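Local structure of galactose-binding lectin (Arachis hypogaea, 6VAW) at residues Val62-Met73 / Gly158-Ser169. The protein binds D-galactose and galactose-bearing ligands as a homotetrameric legume lectin that carries calcium and manganese ions beside its sugar pocket. Residues are numbered along the deposited sequence; the frame is centred on the assembly and turned at random.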
loop_
_atom_site.group_PDB
_atom_site.type_symbol
_atom_site.label_atom_id
_atom_site.label_comp_id
_atom_site.label_asym_id
_atom_site.label_seq_id
_atom_site.Cartn_x
_atom_site.Cartn_y
_atom_site.Cartn_z
ATOM N N VAL A 62 14.231 4.559 17.549
ATOM C CA VAL A 62 14.079 5.669 16.597
ATOM C C VAL A 62 13.534 5.100 15.281
ATOM O O VAL A 62 13.957 4.026 14.859
ATOM C CB VAL A 62 15.399 6.446 16.394
ATOM C CG1 VAL A 62 15.208 7.662 15.488
ATOM C CG2 VAL A 62 16.021 6.856 17.733
ATOM N N ALA A 63 12.567 5.791 14.670
ATOM C CA ALA A 63 11.942 5.328 13.442
ATOM C C ALA A 63 12.876 5.479 12.240
ATOM O O ALA A 63 13.781 6.325 12.247
ATOM C CB ALA A 63 10.658 6.118 13.194
ATOM N N SER A 64 12.674 4.625 11.234
ATOM C CA SER A 64 13.312 4.775 9.935
ATOM C C SER A 64 12.229 5.313 9.043
ATOM O O SER A 64 11.043 5.121 9.355
ATOM C CB SER A 64 13.860 3.443 9.405
ATOM O OG SER A 64 15.082 3.096 10.040
ATOM N N PHE A 65 12.585 5.969 7.955
ATOM C CA PHE A 65 11.567 6.409 7.011
ATOM C C PHE A 65 12.120 6.452 5.583
ATOM O O PHE A 65 13.339 6.521 5.350
ATOM C CB PHE A 65 10.913 7.742 7.405
ATOM C CG PHE A 65 11.800 8.959 7.412
ATOM C CD1 PHE A 65 12.146 9.596 6.219
ATOM C CD2 PHE A 65 12.195 9.541 8.611
ATOM C CE1 PHE A 65 12.917 10.758 6.221
ATOM C CE2 PHE A 65 12.982 10.703 8.615
ATOM C CZ PHE A 65 13.349 11.291 7.427
ATOM N N LEU A 66 11.177 6.360 4.638
ATOM C CA LEU A 66 11.396 6.436 3.207
ATOM C C LEU A 66 10.395 7.459 2.691
ATOM O O LEU A 66 9.201 7.286 2.913
ATOM C CB LEU A 66 11.205 5.071 2.512
ATOM C CG LEU A 66 11.087 5.121 0.979
ATOM C CD1 LEU A 66 12.442 5.613 0.338
ATOM C CD2 LEU A 66 10.666 3.788 0.417
ATOM N N THR A 67 10.872 8.487 2.005
ATOM C CA THR A 67 9.939 9.481 1.470
ATOM C C THR A 67 10.395 9.898 0.097
ATOM O O THR A 67 11.586 9.942 -0.175
ATOM C CB THR A 67 9.714 10.690 2.440
ATOM O OG1 THR A 67 8.677 11.543 1.929
ATOM C CG2 THR A 67 10.968 11.522 2.716
ATOM N N SER A 68 9.433 10.130 -0.795
ATOM C CA SER A 68 9.701 10.617 -2.130
ATOM C C SER A 68 8.765 11.790 -2.434
ATOM O O SER A 68 7.620 11.818 -1.974
ATOM C CB SER A 68 9.537 9.506 -3.160
ATOM O OG SER A 68 10.403 8.409 -2.895
ATOM N N PHE A 69 9.274 12.776 -3.143
ATOM C CA PHE A 69 8.459 13.930 -3.525
ATOM C C PHE A 69 8.989 14.502 -4.816
ATOM O O PHE A 69 10.105 14.175 -5.237
ATOM C CB PHE A 69 8.400 15.014 -2.397
ATOM C CG PHE A 69 9.741 15.482 -1.863
ATOM C CD1 PHE A 69 10.425 16.524 -2.478
ATOM C CD2 PHE A 69 10.326 14.863 -0.760
ATOM C CE1 PHE A 69 11.642 16.974 -1.972
ATOM C CE2 PHE A 69 11.565 15.287 -0.277
ATOM C CZ PHE A 69 12.206 16.356 -0.874
ATOM N N SER A 70 8.149 15.313 -5.479
ATOM C CA SER A 70 8.518 16.009 -6.687
ATOM C C SER A 70 8.137 17.472 -6.576
ATOM O O SER A 70 7.094 17.822 -6.009
ATOM C CB SER A 70 7.907 15.378 -7.927
ATOM O OG SER A 70 6.495 15.374 -7.896
ATOM N N PHE A 71 9.012 18.322 -7.074
ATOM C CA PHE A 71 8.784 19.753 -7.043
ATOM C C PHE A 71 9.210 20.385 -8.349
ATOM O O PHE A 71 9.850 19.731 -9.189
ATOM C CB PHE A 71 9.522 20.410 -5.844
ATOM C CG PHE A 71 11.037 20.403 -5.898
ATOM C CD1 PHE A 71 11.729 21.332 -6.679
ATOM C CD2 PHE A 71 11.774 19.518 -5.112
ATOM C CE1 PHE A 71 13.123 21.324 -6.735
ATOM C CE2 PHE A 71 13.175 19.521 -5.154
ATOM C CZ PHE A 71 13.841 20.422 -5.961
ATOM N N GLU A 72 8.901 21.683 -8.477
ATOM C CA GLU A 72 9.282 22.483 -9.619
ATOM C C GLU A 72 9.512 23.916 -9.176
ATOM O O GLU A 72 8.717 24.472 -8.418
ATOM C CB GLU A 72 8.185 22.395 -10.697
ATOM C CG GLU A 72 8.518 23.088 -12.011
ATOM C CD GLU A 72 7.317 23.355 -12.904
ATOM O OE1 GLU A 72 6.490 22.431 -13.094
ATOM O OE2 GLU A 72 7.209 24.491 -13.423
ATOM N N MET A 73 10.631 24.494 -9.624
ATOM C CA MET A 73 10.884 25.914 -9.425
ATOM C C MET A 73 10.939 26.555 -10.803
ATOM O O MET A 73 11.568 26.004 -11.715
ATOM C CB MET A 73 12.138 26.163 -8.594
ATOM C CG MET A 73 11.903 25.901 -7.118
ATOM S SD MET A 73 13.344 26.204 -6.097
ATOM C CE MET A 73 14.329 24.712 -6.402
ATOM N N GLY A 158 11.374 25.533 -14.656
ATOM C CA GLY A 158 10.311 24.736 -15.256
ATOM C C GLY A 158 10.516 23.227 -15.230
ATOM O O GLY A 158 9.672 22.487 -15.742
ATOM N N ALA A 159 11.645 22.749 -14.672
ATOM C CA ALA A 159 11.945 21.330 -14.641
ATOM C C ALA A 159 11.339 20.640 -13.420
ATOM O O ALA A 159 11.418 21.168 -12.308
ATOM C CB ALA A 159 13.451 21.105 -14.660
ATOM N N VAL A 160 10.734 19.458 -13.627
ATOM C CA VAL A 160 10.189 18.663 -12.541
ATOM C C VAL A 160 11.364 17.882 -11.936
ATOM O O VAL A 160 12.079 17.184 -12.659
ATOM C CB VAL A 160 9.016 17.750 -12.971
ATOM C CG1 VAL A 160 8.553 16.870 -11.817
ATOM C CG2 VAL A 160 7.855 18.573 -13.500
ATOM N N VAL A 161 11.589 18.058 -10.630
ATOM C CA VAL A 161 12.675 17.407 -9.891
ATOM C C VAL A 161 12.068 16.316 -8.977
ATOM O O VAL A 161 11.065 16.567 -8.306
ATOM C CB VAL A 161 13.514 18.448 -9.091
ATOM C CG1 VAL A 161 14.636 17.762 -8.315
ATOM C CG2 VAL A 161 14.082 19.537 -10.003
ATOM N N LYS A 162 12.662 15.111 -8.988
ATOM C CA LYS A 162 12.264 13.974 -8.154
ATOM C C LYS A 162 13.298 13.785 -7.046
ATOM O O LYS A 162 14.507 13.872 -7.293
ATOM C CB LYS A 162 12.110 12.677 -8.983
ATOM C CG LYS A 162 11.003 12.759 -10.015
ATOM C CD LYS A 162 10.730 11.454 -10.718
ATOM C CE LYS A 162 9.562 11.633 -11.651
ATOM N NZ LYS A 162 9.871 12.493 -12.836
ATOM N N VAL A 163 12.826 13.573 -5.823
ATOM C CA VAL A 163 13.701 13.388 -4.660
ATOM C C VAL A 163 13.263 12.134 -3.902
ATOM O O VAL A 163 12.072 11.897 -3.717
ATOM C CB VAL A 163 13.739 14.634 -3.721
ATOM C CG1 VAL A 163 14.768 14.445 -2.591
ATOM C CG2 VAL A 163 14.026 15.928 -4.502
ATOM N N THR A 164 14.233 11.365 -3.436
ATOM C CA THR A 164 14.021 10.205 -2.604
ATOM C C THR A 164 14.923 10.398 -1.400
ATOM O O THR A 164 16.084 10.761 -1.545
ATOM C CB THR A 164 14.280 8.904 -3.383
ATOM O OG1 THR A 164 13.214 8.703 -4.299
ATOM C CG2 THR A 164 14.337 7.684 -2.475
ATOM N N VAL A 165 14.376 10.177 -0.218
ATOM C CA VAL A 165 15.095 10.340 1.026
ATOM C C VAL A 165 14.922 9.070 1.876
ATOM O O VAL A 165 13.820 8.573 2.082
ATOM C CB VAL A 165 14.662 11.615 1.802
ATOM C CG1 VAL A 165 15.473 11.764 3.067
ATOM C CG2 VAL A 165 14.765 12.887 0.945
ATOM N N ILE A 166 16.046 8.586 2.417
ATOM C CA ILE A 166 16.051 7.406 3.292
ATOM C C ILE A 166 16.684 7.810 4.605
ATOM O O ILE A 166 17.834 8.271 4.603
ATOM C CB ILE A 166 16.790 6.170 2.704
ATOM C CG1 ILE A 166 16.180 5.668 1.393
ATOM C CG2 ILE A 166 16.873 5.024 3.745
ATOM C CD1 ILE A 166 17.091 4.635 0.681
ATOM N N TYR A 167 15.963 7.596 5.722
ATOM C CA TYR A 167 16.578 7.785 7.037
ATOM C C TYR A 167 16.709 6.414 7.685
ATOM O O TYR A 167 15.705 5.726 7.894
ATOM C CB TYR A 167 15.829 8.782 7.929
ATOM C CG TYR A 167 16.527 9.001 9.253
ATOM C CD1 TYR A 167 17.729 9.708 9.323
ATOM C CD2 TYR A 167 16.061 8.395 10.418
ATOM C CE1 TYR A 167 18.414 9.856 10.529
ATOM C CE2 TYR A 167 16.733 8.541 11.629
ATOM C CZ TYR A 167 17.906 9.282 11.684
ATOM O OH TYR A 167 18.564 9.471 12.879
ATOM N N ASP A 168 17.946 5.968 7.893
ATOM C CA ASP A 168 18.229 4.683 8.533
ATOM C C ASP A 168 18.483 4.928 10.033
ATOM O O ASP A 168 19.535 5.453 10.390
ATOM C CB ASP A 168 19.440 3.996 7.886
ATOM C CG ASP A 168 19.787 2.706 8.613
ATOM O OD1 ASP A 168 18.963 1.765 8.590
ATOM O OD2 ASP A 168 20.831 2.660 9.248
ATOM N N SER A 169 17.548 4.555 10.898
ATOM C CA SER A 169 17.670 4.852 12.337
ATOM C C SER A 169 18.921 4.252 13.014
ATOM O O SER A 169 19.548 4.979 13.783
ATOM C CB SER A 169 16.417 4.438 13.103
ATOM O OG SER A 169 16.203 3.038 13.082
HETATM O O HOH W 1 14.880 0.780 11.820
HETATM O O HOH W 2 12.735 23.237 -11.255
#
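Phe65 with Tyr167, Thr67 with Val165, Phe69 with Val163 and Phe71 with Val161 form four antiparallel hydrogen-bonded pairs, each joined by two N-H to O bonds; that from Val161 N to Phe71 O (2.8 Å) is almost straight. Beyond the ladder, Ser169 N donates to Ser64 OG at 3.0 Å, and a water links that hydroxyl to Ser169 OG. At the other end Gly158 N reaches Met73 O, while a second water accepts a hydrogen bond from Met73 N and also lies within bonding distance of Ala159 O. In the non-hydrogen-bonded pair Ser68 with Thr164, the two hydroxyls, OG and OG1, share a hydrogen bond of 3.2 Å.

Three phenylalanines use the same geometry: with CG set between backbone N and carbonyl carbon (chi1 53° to 67°), each ring swings over its cross-strand partner. Tyr167 CB thus lies 3.6 Å from the centroid of the Phe65 ring, Val163 CB 3.8 Å from that of Phe69 and Val161 CB 3.9 Å from that of Phe71, all CH-pi contacts over a ring face. Phe71 CE2 also meets Val163 CG2, tying successive pairs together. The Phe65 and Tyr167 rings are nearly parallel (26°) but slid apart, and Ala63 O sits at the tyrosine edge.

This aromatic face packs into the core of the legume lectin sandwich, against Phe87, Phe122, Phe204 and Phe206 of the seven-stranded sheet. The reverse face brings Thr164 and Ile166 against their counterparts in a second subunit, where Thr187 bonds Ser64 OG. Strands 217-229 and 173-179 flank the pair within its own sheet.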